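Side-chain contacts in amidohydrolase (Staphylococcus aureus, PDB 3NUR), which probably hydrolyses carbon-nitrogen bonds other than peptide bonds, such as linear amides, at a metal site in a TIM barrel, its natural substrate being unestablished: residues A[145-150]-A[179-184]; A[260-265]-A[304-309]; A[101-106]-A[164-169]. All blocks are in the same frame, centred on the assembly; numbering follows the deposited sequence.

The three contacts illustrate how different parts of a TIM barrel meet outside its strands, from partly buried helix packing to a surface contact of loops. Contact 1 pairs helices 140-152 and 176-185, which precede and follow strand 159-162 in the chain. Contact 3 lies about 18 Å from it, centre to centre, and joins the loop entering helix 104-124 to the loop leaving strand 159-162; along the chain its segments alternate with those of contact 1. Contact 2 comes later, after both have closed, and its centre is about 29 Å from that of contact 1 and 32 Å from that of contact 3. None touches another, so they sample separate parts of one fold.

Contact 1: residues A[145-150]-A[179-184]; sequences REFERC and FKTAEN
A chi1 of -157° turns the F147 ring off helix 140-152 and toward helix 176-185, while a chi1 of -60° in T181 presents its methyl CG2, rather than its hydroxyl, to the facing helix. The methyl settles beside the root of the aromatic side chain, T181 CG2 lying 4.0 Å from F147 CB. Farther out, the ring meets the next residue of the same helix: F147 CE2 is 3.6 Å from A182 CB. Both methyl groups approach the ring obliquely, and the F147 and T181 side chains lie alongside one another, running opposite ways. The hydroxyl of T181 is meanwhile bonded to the carbonyl of I177 one turn back, which keeps its polarity within its own helix. On helix 140-152, R149 grips E146 side-on, with NE and NH1 each taking one carboxylate oxygen; R149 NE to E146 OE1 is 2.7 Å and nearly straight. N115 and D116 of helix 104-124 extend this polar cluster. The two short helical segments run almost parallel, 9.8 Å apart at a crossing angle of -19°, and F147 and A182 both touch I189 of strand 189-192, as expected for neighbouring outer helices of a TIM barrel.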
loop_
_atom_site.group_PDB
_atom_site.type_symbol
_atom_site.label_atom_id
_atom_site.label_comp_id
_atom_site.label_asym_id
_atom_site.label_seq_id
_atom_site.Cartn_x
_atom_site.Cartn_y
_atom_site.Cartn_z
ATOM N N ARG A 145 0.019 -2.669 19.174
ATOM C CA ARG A 145 0.018 -4.001 19.808
ATOM C C ARG A 145 -0.480 -5.070 18.821
ATOM O O ARG A 145 0.083 -6.166 18.763
ATOM C CB ARG A 145 -0.857 -4.004 21.086
ATOM C CG ARG A 145 -0.271 -3.167 22.232
ATOM C CD ARG A 145 -0.914 -3.469 23.593
ATOM N NE ARG A 145 -2.373 -3.339 23.566
ATOM C CZ ARG A 145 -3.036 -2.211 23.809
ATOM N NH1 ARG A 145 -2.380 -1.103 24.128
ATOM N NH2 ARG A 145 -4.360 -2.183 23.734
ATOM N N GLU A 146 -1.495 -4.738 18.005
ATOM C CA GLU A 146 -1.995 -5.666 16.977
ATOM C C GLU A 146 -0.954 -5.874 15.873
ATOM O O GLU A 146 -0.845 -6.965 15.328
ATOM C CB GLU A 146 -3.328 -5.184 16.382
ATOM C CG GLU A 146 -3.961 -6.135 15.365
ATOM C CD GLU A 146 -4.301 -7.549 15.821
ATOM O OE1 GLU A 146 -4.121 -7.861 17.023
ATOM O OE2 GLU A 146 -4.796 -8.335 14.983
ATOM N N PHE A 147 -0.188 -4.831 15.566
ATOM C CA PHE A 147 0.899 -4.893 14.586
ATOM C C PHE A 147 1.940 -5.921 15.058
ATOM O O PHE A 147 2.343 -6.796 14.286
ATOM C CB PHE A 147 1.566 -3.503 14.442
ATOM C CG PHE A 147 2.312 -3.196 13.158
ATOM C CD1 PHE A 147 2.599 -4.202 12.237
ATOM C CD2 PHE A 147 2.712 -1.895 12.863
ATOM C CE1 PHE A 147 3.292 -3.914 11.046
ATOM C CE2 PHE A 147 3.387 -1.604 11.672
ATOM C CZ PHE A 147 3.682 -2.617 10.770
ATOM N N GLU A 148 2.369 -5.801 16.324
ATOM C CA GLU A 148 3.347 -6.692 16.949
ATOM C C GLU A 148 2.816 -8.126 16.939
ATOM O O GLU A 148 3.584 -9.047 16.626
ATOM C CB GLU A 148 3.679 -6.215 18.385
ATOM C CG GLU A 148 4.785 -7.018 19.075
ATOM C CD GLU A 148 4.368 -8.269 19.836
ATOM O OE1 GLU A 148 3.277 -8.267 20.452
ATOM O OE2 GLU A 148 5.149 -9.247 19.833
ATOM N N ARG A 149 1.507 -8.311 17.261
ATOM C CA ARG A 149 0.869 -9.634 17.279
ATOM C C ARG A 149 0.900 -10.257 15.882
ATOM O O ARG A 149 1.263 -11.416 15.746
ATOM C CB ARG A 149 -0.573 -9.560 17.809
ATOM C CG ARG A 149 -1.218 -10.924 17.988
ATOM C CD ARG A 149 -2.646 -10.818 18.456
ATOM N NE ARG A 149 -3.577 -10.486 17.378
ATOM C CZ ARG A 149 -4.235 -11.381 16.650
ATOM N NH1 ARG A 149 -5.094 -10.986 15.728
ATOM N NH2 ARG A 149 -4.027 -12.681 16.833
ATOM N N CYS A 150 0.563 -9.473 14.843
ATOM C CA CYS A 150 0.567 -9.947 13.461
ATOM C C CYS A 150 1.939 -10.423 13.038
ATOM O O CYS A 150 2.056 -11.479 12.423
ATOM C CB CYS A 150 0.048 -8.858 12.527
ATOM S SG CYS A 150 -1.741 -8.626 12.609
ATOM N N PHE A 179 4.617 3.883 13.451
ATOM C CA PHE A 179 5.856 3.931 12.666
ATOM C C PHE A 179 7.032 3.383 13.466
ATOM O O PHE A 179 7.851 2.671 12.903
ATOM C CB PHE A 179 6.116 5.352 12.138
ATOM C CG PHE A 179 4.924 5.828 11.335
ATOM C CD1 PHE A 179 4.743 5.415 10.014
ATOM C CD2 PHE A 179 3.953 6.634 11.915
ATOM C CE1 PHE A 179 3.612 5.811 9.287
ATOM C CE2 PHE A 179 2.820 7.025 11.189
ATOM C CZ PHE A 179 2.649 6.601 9.890
ATOM N N LYS A 180 7.105 3.716 14.776
ATOM C CA LYS A 180 8.136 3.224 15.690
ATOM C C LYS A 180 8.061 1.694 15.735
ATOM O O LYS A 180 9.090 1.033 15.659
ATOM C CB LYS A 180 7.896 3.797 17.096
ATOM C CG LYS A 180 8.984 3.435 18.107
ATOM C CD LYS A 180 8.720 4.147 19.434
ATOM C CE LYS A 180 9.955 4.215 20.287
ATOM N NZ LYS A 180 9.748 5.097 21.467
ATOM N N THR A 181 6.840 1.148 15.802
ATOM C CA THR A 181 6.590 -0.292 15.858
ATOM C C THR A 181 7.060 -0.978 14.583
ATOM O O THR A 181 7.786 -1.964 14.661
ATOM C CB THR A 181 5.134 -0.566 16.251
ATOM O OG1 THR A 181 4.912 0.009 17.539
ATOM C CG2 THR A 181 4.820 -2.035 16.310
ATOM N N ALA A 182 6.690 -0.421 13.406
ATOM C CA ALA A 182 7.127 -0.950 12.116
ATOM C C ALA A 182 8.665 -0.997 12.028
ATOM O O ALA A 182 9.202 -2.031 11.637
ATOM C CB ALA A 182 6.554 -0.113 10.975
ATOM N N GLU A 183 9.372 0.073 12.446
ATOM C CA GLU A 183 10.840 0.055 12.383
ATOM C C GLU A 183 11.425 -1.025 13.313
ATOM O O GLU A 183 12.290 -1.798 12.893
ATOM C CB GLU A 183 11.435 1.431 12.692
ATOM C CG GLU A 183 12.898 1.516 12.265
ATOM C CD GLU A 183 13.766 2.574 12.916
ATOM O OE1 GLU A 183 13.538 2.900 14.102
ATOM O OE2 GLU A 183 14.700 3.060 12.238
ATOM N N ASN A 184 10.899 -1.104 14.552
ATOM C CA ASN A 184 11.305 -2.091 15.562
ATOM C C ASN A 184 11.120 -3.515 15.041
ATOM O O ASN A 184 11.987 -4.357 15.270
ATOM C CB ASN A 184 10.511 -1.900 16.855
ATOM C CG ASN A 184 11.057 -0.829 17.780
ATOM O OD1 ASN A 184 12.132 -0.253 17.561
ATOM N ND2 ASN A 184 10.327 -0.541 18.857
#

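Contact 2: residues A[260-265]-A[304-309]; sequences FFLERM and KEVGID
The start of helix 262-268 faces residues near the end of helix 296-306, with L262 and E305 nearest along the backbones at 7.4 Å between CA atoms. L262 lays its side chain against that of E305. Its CD1 reaches both partners in 304-309: L262 CD1 is 3.9 Å from E305 CB and, more loosely, 4.3 Å from V306 CG1. The carboxylate also borders this apolar patch, since L262 CB lies 3.6 Å from E305 OE1. L262 is buried, and S279 and F282 of helix 278-284 also touch it; E263 is exposed and E305 partly so.

The arrangement is consistent with the outer helical layer of a TIM barrel: strand 249-251 precedes the first helix and strand 286-288 the second, and these strands are neighbours in the parallel sheet. At the outer margin of the junction two acids come together. E263 bends at chi2 (91°), bringing its carboxylate back toward E305, whose own chain is bent at the same torsion. The carboxylate planes stand 73° apart, and E263 OE2 comes within 2.7 Å of E305 OE2. The closeness of the two acids would probably raise the pKa of one, so that it holds a proton and donates it to the other, relieving the repulsion expected of two full negative charges. The remaining distances between their oxygens are longer, the shortest being E263 OE1 to E305 OE2 at 3.1 Å. Just beyond V306, G307 leaves the helical conformation with a positive phi of 91° and leads the chain toward I308, whose side chain packs on helix 336-351.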
loop_
_atom_site.group_PDB
_atom_site.type_symbol
_atom_site.label_atom_id
_atom_site.label_comp_id
_atom_site.label_asym_id
_atom_site.label_seq_id
_atom_site.Cartn_x
_atom_site.Cartn_y
_atom_site.Cartn_z
ATOM N N PHE A 260 6.271 12.694 -10.173
ATOM C CA PHE A 260 6.134 13.758 -11.170
ATOM C C PHE A 260 6.826 15.060 -10.700
ATOM O O PHE A 260 7.295 15.854 -11.528
ATOM C CB PHE A 260 4.636 14.008 -11.472
ATOM C CG PHE A 260 4.361 15.074 -12.518
ATOM C CD1 PHE A 260 4.342 14.755 -13.869
ATOM C CD2 PHE A 260 4.068 16.382 -12.144
ATOM C CE1 PHE A 260 4.080 15.745 -14.837
ATOM C CE2 PHE A 260 3.819 17.370 -13.111
ATOM C CZ PHE A 260 3.811 17.037 -14.445
ATOM N N PHE A 261 6.899 15.269 -9.373
ATOM C CA PHE A 261 7.406 16.523 -8.809
ATOM C C PHE A 261 8.633 16.432 -7.902
ATOM O O PHE A 261 8.885 17.388 -7.168
ATOM C CB PHE A 261 6.231 17.190 -8.052
ATOM C CG PHE A 261 5.801 18.529 -8.596
ATOM C CD1 PHE A 261 5.584 18.710 -9.962
ATOM C CD2 PHE A 261 5.546 19.596 -7.740
ATOM C CE1 PHE A 261 5.171 19.951 -10.463
ATOM C CE2 PHE A 261 5.090 20.819 -8.239
ATOM C CZ PHE A 261 4.932 20.994 -9.600
ATOM N N LEU A 262 9.396 15.325 -7.912
ATOM C CA LEU A 262 10.559 15.235 -7.008
ATOM C C LEU A 262 11.564 16.383 -7.129
ATOM O O LEU A 262 11.979 16.945 -6.097
ATOM C CB LEU A 262 11.265 13.883 -7.090
ATOM C CG LEU A 262 10.508 12.678 -6.516
ATOM C CD1 LEU A 262 11.310 11.419 -6.716
ATOM C CD2 LEU A 262 10.204 12.851 -5.032
ATOM N N GLU A 263 11.980 16.711 -8.377
ATOM C CA GLU A 263 12.946 17.796 -8.600
ATOM C C GLU A 263 12.386 19.118 -8.127
ATOM O O GLU A 263 13.102 19.885 -7.481
ATOM C CB GLU A 263 13.356 17.917 -10.077
ATOM C CG GLU A 263 14.100 16.714 -10.647
ATOM C CD GLU A 263 13.229 15.644 -11.279
ATOM O OE1 GLU A 263 12.016 15.578 -10.968
ATOM O OE2 GLU A 263 13.769 14.867 -12.102
ATOM N N ARG A 264 11.095 19.370 -8.394
ATOM C CA ARG A 264 10.445 20.617 -7.989
ATOM C C ARG A 264 10.325 20.755 -6.466
ATOM O O ARG A 264 10.510 21.846 -5.940
ATOM C CB ARG A 264 9.084 20.774 -8.681
ATOM C CG ARG A 264 8.282 21.983 -8.188
ATOM C CD ARG A 264 8.872 23.329 -8.557
ATOM N NE ARG A 264 7.818 24.338 -8.480
ATOM C CZ ARG A 264 7.714 25.370 -9.300
ATOM N NH1 ARG A 264 8.645 25.592 -10.216
ATOM N NH2 ARG A 264 6.677 26.185 -9.215
HETATM N N MSE A 265 10.070 19.646 -5.761
HETATM C CA MSE A 265 9.987 19.688 -4.298
HETATM C C MSE A 265 11.343 20.048 -3.692
HETATM O O MSE A 265 11.399 20.902 -2.818
HETATM C CB MSE A 265 9.436 18.361 -3.766
HETATM C CG MSE A 265 8.063 18.035 -4.383
HETATM SE SE MSE A 265 7.485 16.199 -4.026
HETATM C CE MSE A 265 7.062 16.656 -2.363
ATOM N N LYS A 304 13.465 6.543 -13.645
ATOM C CA LYS A 304 14.439 7.648 -13.660
ATOM C C LYS A 304 14.513 8.381 -12.318
ATOM O O LYS A 304 15.575 8.860 -11.940
ATOM C CB LYS A 304 14.072 8.678 -14.760
ATOM C CG LYS A 304 14.205 8.165 -16.178
ATOM C CD LYS A 304 13.298 8.962 -17.134
ATOM C CE LYS A 304 13.270 8.348 -18.514
ATOM N NZ LYS A 304 12.129 8.852 -19.324
ATOM N N GLU A 305 13.375 8.478 -11.611
ATOM C CA GLU A 305 13.254 9.213 -10.351
ATOM C C GLU A 305 13.743 8.467 -9.121
ATOM O O GLU A 305 14.491 9.048 -8.333
ATOM C CB GLU A 305 11.803 9.687 -10.130
ATOM C CG GLU A 305 11.352 10.766 -11.104
ATOM C CD GLU A 305 12.170 12.043 -11.090
ATOM O OE1 GLU A 305 12.760 12.371 -10.033
ATOM O OE2 GLU A 305 12.216 12.720 -12.142
ATOM N N VAL A 306 13.311 7.205 -8.936
ATOM C CA VAL A 306 13.697 6.416 -7.753
ATOM C C VAL A 306 14.649 5.269 -8.047
ATOM O O VAL A 306 15.279 4.752 -7.126
ATOM C CB VAL A 306 12.493 5.953 -6.879
ATOM C CG1 VAL A 306 11.677 7.143 -6.390
ATOM C CG2 VAL A 306 11.608 4.945 -7.610
ATOM N N GLY A 307 14.671 4.813 -9.291
ATOM C CA GLY A 307 15.539 3.709 -9.677
ATOM C C GLY A 307 14.881 2.356 -9.550
ATOM O O GLY A 307 13.882 2.189 -8.834
ATOM N N ILE A 308 15.455 1.381 -10.257
ATOM C CA ILE A 308 14.959 0.010 -10.297
ATOM C C ILE A 308 14.898 -0.687 -8.936
ATOM O O ILE A 308 14.004 -1.492 -8.734
ATOM C CB ILE A 308 15.772 -0.825 -11.337
ATOM C CG1 ILE A 308 14.957 -1.983 -11.882
ATOM C CG2 ILE A 308 17.141 -1.269 -10.817
ATOM C CD1 ILE A 308 14.116 -1.517 -13.136
ATOM N N ASP A 309 15.824 -0.365 -8.009
ATOM C CA ASP A 309 15.885 -1.036 -6.709
ATOM C C ASP A 309 14.679 -0.738 -5.824
ATOM O O ASP A 309 14.508 -1.394 -4.801
ATOM C CB ASP A 309 17.177 -0.645 -5.962
ATOM C CG ASP A 309 18.468 -1.169 -6.576
ATOM O OD1 ASP A 309 18.501 -2.356 -6.969
ATOM O OD2 ASP A 309 19.471 -0.420 -6.574
#

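Contact 3: residues A[101-106]-A[164-169]; sequences NLVGQK and RAQDGF
V103 and Q166 form the closer-packed part of this surface contact. V103 has its CB directed toward the facing loop, and its CG1 methyl rests against the terminal amide of Q166, with V103 CG1 3.8 Å from Q166 NE2 and equally far from Q166 OE1. The near-equal spacing places the methyl against the amide as a whole rather than against one of its ends. Q166 arrives there on a stretched chain: CG is anti to the backbone N (chi1 -166°), and chi2 of 179° carries the amide straight outward until it crosses V103 at about a right angle. Even here the fit is shallow, since both residues are exposed.

The looser side lies at N101 and R164, where water takes the place of direct bonding. N101 OD1 stays 3.9 Å from R164 O, but a water molecule bridges the loops by donating to N101 OD1 at 2.7 Å and accepting from the backbone R164 N at 3.0 Å. The same water sits over one face of the R164 guanidinium, which itself bonds to the carbonyl of P195 and forms a salt bridge with D227. The N101 side chain is about 12 Å from the bound calcium ion.

A type I turn from A165 to G168 shapes the second loop. Both segments follow barrel strands, 87-94 and 159-162, on the side where TIM-barrel active sites usually lie. The first leads into helix 104-124; the second precedes helix 176-185 and rests through R164 and F169 on helix 223-237.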
loop_
_atom_site.group_PDB
_atom_site.type_symbol
_atom_site.label_atom_id
_atom_site.label_comp_id
_atom_site.label_asym_id
_atom_site.label_seq_id
_atom_site.Cartn_x
_atom_site.Cartn_y
_atom_site.Cartn_z
ATOM N N ASN A 101 -11.091 1.641 9.243
ATOM C CA ASN A 101 -11.736 2.963 9.235
ATOM C C ASN A 101 -12.775 3.154 10.358
ATOM O O ASN A 101 -13.277 4.258 10.542
ATOM C CB ASN A 101 -12.291 3.302 7.846
ATOM C CG ASN A 101 -11.192 3.646 6.874
ATOM O OD1 ASN A 101 -10.582 4.719 6.953
ATOM N ND2 ASN A 101 -10.807 2.685 6.037
ATOM N N LEU A 102 -13.071 2.085 11.120
ATOM C CA LEU A 102 -13.999 2.133 12.254
ATOM C C LEU A 102 -13.293 2.706 13.491
ATOM O O LEU A 102 -12.092 2.938 13.464
ATOM C CB LEU A 102 -14.522 0.723 12.566
ATOM C CG LEU A 102 -15.385 0.058 11.489
ATOM C CD1 LEU A 102 -15.746 -1.325 11.905
ATOM C CD2 LEU A 102 -16.634 0.875 11.174
ATOM N N VAL A 103 -14.035 2.908 14.594
ATOM C CA VAL A 103 -13.444 3.453 15.807
ATOM C C VAL A 103 -13.592 2.492 16.980
ATOM O O VAL A 103 -14.461 1.608 16.979
ATOM C CB VAL A 103 -13.989 4.885 16.158
ATOM C CG1 VAL A 103 -13.766 5.881 15.013
ATOM C CG2 VAL A 103 -15.457 4.846 16.577
ATOM N N GLY A 104 -12.769 2.728 17.988
ATOM C CA GLY A 104 -12.780 2.053 19.276
ATOM C C GLY A 104 -12.677 0.549 19.286
ATOM O O GLY A 104 -12.036 -0.050 18.419
ATOM N N GLN A 105 -13.328 -0.065 20.293
ATOM C CA GLN A 105 -13.327 -1.510 20.496
ATOM C C GLN A 105 -13.809 -2.296 19.265
ATOM O O GLN A 105 -13.227 -3.352 18.964
ATOM C CB GLN A 105 -14.145 -1.868 21.762
ATOM C CG GLN A 105 -13.897 -3.296 22.295
ATOM C CD GLN A 105 -12.443 -3.631 22.600
ATOM O OE1 GLN A 105 -11.658 -2.813 23.104
ATOM N NE2 GLN A 105 -12.057 -4.865 22.325
ATOM N N LYS A 106 -14.862 -1.801 18.571
ATOM C CA LYS A 106 -15.364 -2.474 17.367
ATOM C C LYS A 106 -14.252 -2.572 16.299
ATOM O O LYS A 106 -14.080 -3.644 15.706
ATOM C CB LYS A 106 -16.589 -1.759 16.789
ATOM C CG LYS A 106 -16.993 -2.299 15.419
ATOM C CD LYS A 106 -18.288 -3.081 15.439
ATOM C CE LYS A 106 -19.417 -2.245 14.896
ATOM N NZ LYS A 106 -19.251 -1.936 13.446
ATOM N N ARG A 164 -6.837 7.525 5.978
ATOM C CA ARG A 164 -6.294 8.267 7.095
ATOM C C ARG A 164 -7.148 8.083 8.350
ATOM O O ARG A 164 -8.191 7.416 8.323
ATOM C CB ARG A 164 -6.125 9.763 6.700
ATOM C CG ARG A 164 -7.421 10.540 6.556
ATOM C CD ARG A 164 -7.501 11.400 5.294
ATOM N NE ARG A 164 -7.535 10.637 4.040
ATOM C CZ ARG A 164 -8.635 10.157 3.455
ATOM N NH1 ARG A 164 -8.553 9.522 2.297
ATOM N NH2 ARG A 164 -9.820 10.288 4.039
ATOM N N ALA A 165 -6.714 8.691 9.443
ATOM C CA ALA A 165 -7.453 8.616 10.688
ATOM C C ALA A 165 -8.681 9.554 10.648
ATOM O O ALA A 165 -8.759 10.455 9.807
ATOM C CB ALA A 165 -6.529 9.000 11.837
ATOM N N GLN A 166 -9.631 9.360 11.575
ATOM C CA GLN A 166 -10.837 10.196 11.672
ATOM C C GLN A 166 -10.476 11.668 11.908
ATOM O O GLN A 166 -11.236 12.555 11.516
ATOM C CB GLN A 166 -11.748 9.662 12.806
ATOM C CG GLN A 166 -13.167 10.212 12.821
ATOM C CD GLN A 166 -14.020 9.631 13.932
ATOM O OE1 GLN A 166 -15.154 9.190 13.705
ATOM N NE2 GLN A 166 -13.514 9.638 15.165
ATOM N N ASP A 167 -9.309 11.932 12.521
ATOM C CA ASP A 167 -8.893 13.305 12.810
ATOM C C ASP A 167 -7.781 13.851 11.897
ATOM O O ASP A 167 -7.196 14.894 12.185
ATOM C CB ASP A 167 -8.554 13.457 14.304
ATOM C CG ASP A 167 -7.468 12.515 14.804
ATOM O OD1 ASP A 167 -6.772 11.899 13.963
ATOM O OD2 ASP A 167 -7.336 12.367 16.030
ATOM N N GLY A 168 -7.504 13.150 10.805
ATOM C CA GLY A 168 -6.505 13.614 9.851
ATOM C C GLY A 168 -5.402 12.641 9.504
ATOM O O GLY A 168 -5.534 11.426 9.678
ATOM N N PHE A 169 -4.305 13.193 8.974
ATOM C CA PHE A 169 -3.162 12.406 8.522
ATOM C C PHE A 169 -2.372 11.820 9.675
ATOM O O PHE A 169 -2.439 12.312 10.808
ATOM C CB PHE A 169 -2.269 13.251 7.596
ATOM C CG PHE A 169 -2.918 13.648 6.285
ATOM C CD1 PHE A 169 -3.474 12.687 5.444
ATOM C CD2 PHE A 169 -2.899 14.967 5.855
ATOM C CE1 PHE A 169 -4.034 13.046 4.203
ATOM C CE2 PHE A 169 -3.445 15.327 4.612
ATOM C CZ PHE A 169 -4.000 14.359 3.792
HETATM O O HOH W 1 -9.775 6.965 5.789
#